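Local atomic coordinates of putative Xylose isomerase (Rhodospirillum rubrum, PDB entry 3QXB), a protein that binds manganese and iron ions in a TIM barrel of the xylose isomerase-like family and may act as an isomerase. Residues H115-R118 / A119-T123; S137-A140 / A141-L144; P187-A190 / A191-A194. All blocks are in the same frame, centred on the assembly; numbering follows the deposited sequence.

Contact 1 (H115-R118 / A119-T123); sequences HLKR and AIDMT
The carboxylate of D121 meets K117 in two ways. The backbone O of K117 lies over one of its faces, 3.5 Å from D121 CG, while K117 NZ comes to the syn lone pair of D121 OD2 in a salt bridge of 2.7 Å. The two side chains lie at a slant: K117 sets off with CG anti to its backbone N (chi1 179°) and then bends at chi2 (-83°), which turns its ammonium end along the helix to the carboxylate one turn on. D121 OD1 is taken by Y166 OH of helix 146-170. Two flat groups of 115-118 find partners beyond this stretch: the imidazole of H115 stacks on H100 and bonds S95 through NE2, and the guanidinium of R118 pairs with D65.

Beneath the charges runs the regular i to i+4 ladder of helix 106-125, in which M122 N reaches R118 O at 2.9 Å. On the flank facing strand 130-133 and helix 146-170, L116 CG lies 4.2 Å from I120 CD1. T123 OG1 bonds A119 O at 2.7 Å from above the carbonyl plane, on the face opposite to T123 N, and also meets T89.

The chemistry thus divides round the helix, hydrocarbon packing against the barrel wall and an ion pair on the more open flank, where Y166 and K117 each hold one oxygen and probably limit rotation of the D121 carboxylate.

Contact 2 (S137-A140 / A141-L144); sequences SYSA and ADAL
S139 and D142 make the compact part of this turn. The hydroxyl OG of S139 accepts from D142 N in a nearly straight but rather long bond of 3.3 Å, and S139 O takes A143 N at 2.8 Å, with the donor nearly along the C=O axis. For the first of these, OG occupies the crowded position between the backbone N and the carbonyl carbon (chi1 73°), which folds it back over the start of the helix. Beside this pair Y138 CB rests 4.1 Å from A143 CB, while its ring slants past D142 CB and carries on towards helix 146-170, ending in a bond from OH to R149 O.

S139 is therefore the N-cap of the short, weakly bonded helix 140-143, in the loop that leaves strand 130-133 of the TIM barrel. A water completes the cap: it accepts from S139 N at 3.0 Å and donates to D142 OD2 at 2.7 Å, filling the place that a direct carboxylate bond would take in a capping box. D142 OD1 turns elsewhere, to a salt bridge with R148. Replacing S139 with alanine removes OG and is likely to leave D142 N without its capping acceptor at the helix start.

The other side is looser. L144 is exposed and touches 137-140 chiefly with CG, 3.6 Å from A140 O, and A141 is partly exposed. Here the second subunit supplies neighbours, its W33 lying against A140 and its R38 against A141.

Contact 3 (P187-A190 / A191-A194); sequences PSSA and ADAA
D192 OD2 receives two backbone N-H groups from the chain ahead of it. S188 N comes to its anti lone pair at 2.9 Å, whereas S189 N, at 3.2 Å, approaches from 51° above the carboxylate plane, so the two donors arrive in quite different directions. In return S189 OG accepts from D192 N at 3.0 Å. The serine hydroxyl is brought to that N-H by a chi1 of 61°, and the carboxylate is sent back towards the loop because D192 CG stands anti to its own carbonyl carbon (chi1 -67°). Helical bonding starts at once, with S189 O taking A193 N at 2.9 Å.

The next layer is apolar. P187, which follows a cis peptide bond, sets CB 3.6 Å from D192 CB and 4.2 Å from A193 CB, filling the angle between the loop and the first helical turn. Further out, S188 OG bonds both V180 O and L182 O, tying the loop back on itself, while W232 of helix 229-236 packs on A190 and A193. With two donors on one oxygen, the carboxylate is probably held firmly in its rotation, and its negative charge probably interacts favourably with the N-terminal end of the helix.

Reciprocal bonds between S189 and D192 define a capping box, here opening helix 190-200 at the end of the barrel loop that begins by the metal ligand E178.

How the contacts relate
Contact 1 is the buried member, lying in the second half of helix 106-125, whereas contacts 2 and 3 are partly buried and each starts a helix in a loop that follows a barrel strand. These two are the closer neighbours, about 17 Å between centres and about 7 Å between nearest atoms, yet they do not touch. Both rest on a serine N-cap with an aspartate three residues on; the aspartate is linked through a water in contact 2 and directly in contact 3. Contact 1 instead uses lysine and aspartate across one turn within the helix. Of the three, contact 2 alone meets the second subunit, and contact 3 comes nearest to the metal ligands.

Contact 1 (H115-R118 / A119-T123)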
# COMPACT_ATOMS: atom_id res chain seq x y z
N HIS A 115 15.77 3.12 3.09
CA HIS A 115 14.43 3.67 3.00
C HIS A 115 14.28 4.85 3.93
O HIS A 115 13.91 5.93 3.47
CB HIS A 115 13.36 2.61 3.29
CG HIS A 115 11.96 3.13 3.27
ND1 HIS A 115 11.32 3.49 2.09
CD2 HIS A 115 11.06 3.31 4.25
CE1 HIS A 115 10.10 3.92 2.38
NE2 HIS A 115 9.90 3.79 3.67
N LEU A 116 14.56 4.63 5.22
CA LEU A 116 14.45 5.68 6.23
C LEU A 116 15.48 6.82 6.07
O LEU A 116 15.15 7.99 6.32
CB LEU A 116 14.53 5.05 7.62
CG LEU A 116 14.29 5.92 8.86
CD1 LEU A 116 13.09 6.86 8.71
CD2 LEU A 116 14.15 5.02 10.07
N LYS A 117 16.72 6.47 5.70
CA LYS A 117 17.73 7.46 5.36
C LYS A 117 17.21 8.41 4.28
O LYS A 117 17.33 9.63 4.41
CB LYS A 117 19.02 6.78 4.90
CG LYS A 117 20.17 7.71 4.47
CD LYS A 117 20.03 8.19 3.03
CE LYS A 117 21.30 8.83 2.53
NZ LYS A 117 21.10 9.50 1.24
N ARG A 118 16.60 7.86 3.25
CA ARG A 118 16.05 8.69 2.18
C ARG A 118 14.85 9.51 2.65
O ARG A 118 14.71 10.68 2.26
CB ARG A 118 15.70 7.81 0.97
CG ARG A 118 16.96 7.26 0.29
CD ARG A 118 16.68 6.47 -1.00
NE ARG A 118 16.20 7.37 -2.04
CZ ARG A 118 16.97 8.13 -2.83
NH1 ARG A 118 18.30 8.07 -2.74
NH2 ARG A 118 16.40 8.91 -3.74
N ALA A 119 14.00 8.91 3.49
CA ALA A 119 12.91 9.67 4.12
C ALA A 119 13.42 10.82 4.98
O ALA A 119 12.84 11.91 4.99
CB ALA A 119 12.01 8.73 4.97
N ILE A 120 14.49 10.59 5.72
CA ILE A 120 15.14 11.66 6.46
C ILE A 120 15.64 12.76 5.50
O ILE A 120 15.44 13.95 5.75
CB ILE A 120 16.31 11.10 7.29
CG1 ILE A 120 15.77 10.25 8.44
CG2 ILE A 120 17.26 12.23 7.73
CD1 ILE A 120 16.79 9.33 9.15
N ASP A 121 16.28 12.39 4.39
CA ASP A 121 16.68 13.41 3.36
C ASP A 121 15.50 14.25 2.88
O ASP A 121 15.51 15.51 2.89
CB ASP A 121 17.36 12.76 2.18
CG ASP A 121 18.71 12.19 2.50
OD1 ASP A 121 19.36 12.57 3.50
OD2 ASP A 121 19.13 11.32 1.75
N MSE A 122 14.44 13.58 2.49
CA MSE A 122 13.19 14.28 2.08
C MSE A 122 12.60 15.17 3.18
O MSE A 122 12.15 16.34 2.97
CB MSE A 122 12.17 13.20 1.65
CG MSE A 122 10.90 13.73 0.95
SE MSE A 122 9.73 12.21 0.62
CE MSE A 122 9.01 11.99 2.31
N THR A 123 12.60 14.64 4.39
CA THR A 123 12.06 15.43 5.52
C THR A 123 12.91 16.69 5.77
O THR A 123 12.36 17.78 6.01
CB THR A 123 11.95 14.54 6.76
OG1 THR A 123 11.14 13.39 6.46
CG2 THR A 123 11.38 15.35 7.96

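Contact 2 (S137-A140 / A141-L144)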
# COMPACT_ATOMS: atom_id res chain seq x y z
N SER A 137 9.12 -5.78 10.09
CA SER A 137 8.33 -6.98 10.16
C SER A 137 9.14 -8.24 9.97
O SER A 137 9.95 -8.31 9.06
CB SER A 137 7.25 -6.87 9.05
OG SER A 137 6.35 -7.94 9.09
N TYR A 138 8.88 -9.25 10.80
CA TYR A 138 9.54 -10.55 10.66
C TYR A 138 8.84 -11.39 9.63
O TYR A 138 7.63 -11.35 9.50
CB TYR A 138 9.53 -11.34 11.98
CG TYR A 138 10.39 -10.75 13.06
CD1 TYR A 138 11.78 -10.76 12.96
CD2 TYR A 138 9.81 -10.19 14.21
CE1 TYR A 138 12.58 -10.21 13.98
CE2 TYR A 138 10.61 -9.66 15.24
CZ TYR A 138 11.99 -9.65 15.10
OH TYR A 138 12.75 -9.13 16.13
N SER A 139 9.59 -12.23 8.95
CA SER A 139 9.01 -13.22 8.07
C SER A 139 8.26 -14.25 8.92
O SER A 139 8.44 -14.31 10.13
CB SER A 139 10.09 -13.90 7.21
OG SER A 139 10.88 -14.80 7.97
N ALA A 140 7.42 -15.05 8.28
CA ALA A 140 6.63 -16.07 8.95
C ALA A 140 7.49 -17.07 9.73
O ALA A 140 7.16 -17.41 10.86
CB ALA A 140 5.75 -16.83 7.91
N ALA A 141 8.57 -17.55 9.12
CA ALA A 141 9.52 -18.46 9.78
C ALA A 141 10.26 -17.77 10.95
O ALA A 141 10.30 -18.30 12.08
CB ALA A 141 10.54 -19.03 8.73
N ASP A 142 10.80 -16.57 10.72
CA ASP A 142 11.55 -15.86 11.76
C ASP A 142 10.66 -15.47 12.93
O ASP A 142 11.10 -15.50 14.08
CB ASP A 142 12.25 -14.62 11.20
CG ASP A 142 13.46 -14.95 10.38
OD1 ASP A 142 13.94 -16.12 10.42
OD2 ASP A 142 13.98 -14.03 9.72
N ALA A 143 9.41 -15.08 12.64
CA ALA A 143 8.47 -14.69 13.70
C ALA A 143 8.32 -15.80 14.75
O ALA A 143 8.00 -15.49 15.87
CB ALA A 143 7.12 -14.38 13.15
N LEU A 144 8.56 -17.06 14.38
CA LEU A 144 8.43 -18.18 15.33
C LEU A 144 9.76 -18.65 15.92
O LEU A 144 9.78 -19.65 16.63
CB LEU A 144 7.75 -19.38 14.67
CG LEU A 144 6.44 -19.14 13.91
CD1 LEU A 144 5.94 -20.46 13.26
CD2 LEU A 144 5.37 -18.56 14.86
O HOH W 1 12.54 -11.88 9.12

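Contact 3 (P187-A190 / A191-A194)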
# COMPACT_ATOMS: atom_id res chain seq x y z
N PRO A 187 7.97 -3.24 17.67
CA PRO A 187 7.19 -3.47 18.88
C PRO A 187 5.70 -3.60 18.60
O PRO A 187 5.14 -2.92 17.74
CB PRO A 187 7.48 -2.22 19.72
CG PRO A 187 7.73 -1.16 18.70
CD PRO A 187 8.39 -1.83 17.55
N SER A 188 5.06 -4.49 19.34
CA SER A 188 3.66 -4.73 19.22
C SER A 188 2.95 -4.28 20.48
O SER A 188 2.12 -3.37 20.44
CB SER A 188 3.45 -6.23 18.98
OG SER A 188 2.07 -6.54 18.86
N SER A 189 3.27 -4.93 21.60
CA SER A 189 2.68 -4.59 22.90
C SER A 189 3.32 -3.36 23.52
O SER A 189 4.40 -2.93 23.11
CB SER A 189 2.84 -5.75 23.88
OG SER A 189 4.21 -6.03 24.09
N ALA A 190 2.64 -2.80 24.52
CA ALA A 190 3.20 -1.73 25.33
C ALA A 190 4.54 -2.18 25.98
O ALA A 190 5.49 -1.39 26.00
CB ALA A 190 2.16 -1.26 26.40
N ALA A 191 4.62 -3.44 26.43
CA ALA A 191 5.89 -4.00 26.93
C ALA A 191 7.01 -4.05 25.89
O ALA A 191 8.16 -3.76 26.21
CB ALA A 191 5.69 -5.40 27.58
N ASP A 192 6.70 -4.42 24.64
CA ASP A 192 7.66 -4.31 23.55
C ASP A 192 8.11 -2.85 23.36
O ASP A 192 9.32 -2.55 23.27
CB ASP A 192 7.07 -4.74 22.21
CG ASP A 192 6.74 -6.23 22.11
OD1 ASP A 192 7.27 -7.06 22.86
OD2 ASP A 192 5.96 -6.57 21.20
N ALA A 193 7.15 -1.95 23.27
CA ALA A 193 7.49 -0.54 23.06
C ALA A 193 8.36 0.01 24.21
O ALA A 193 9.34 0.72 23.96
CB ALA A 193 6.23 0.30 22.86
N ALA A 194 8.06 -0.35 25.46
CA ALA A 194 8.91 0.09 26.60
C ALA A 194 10.34 -0.46 26.47
O ALA A 194 11.30 0.24 26.76
CB ALA A 194 8.29 -0.32 27.93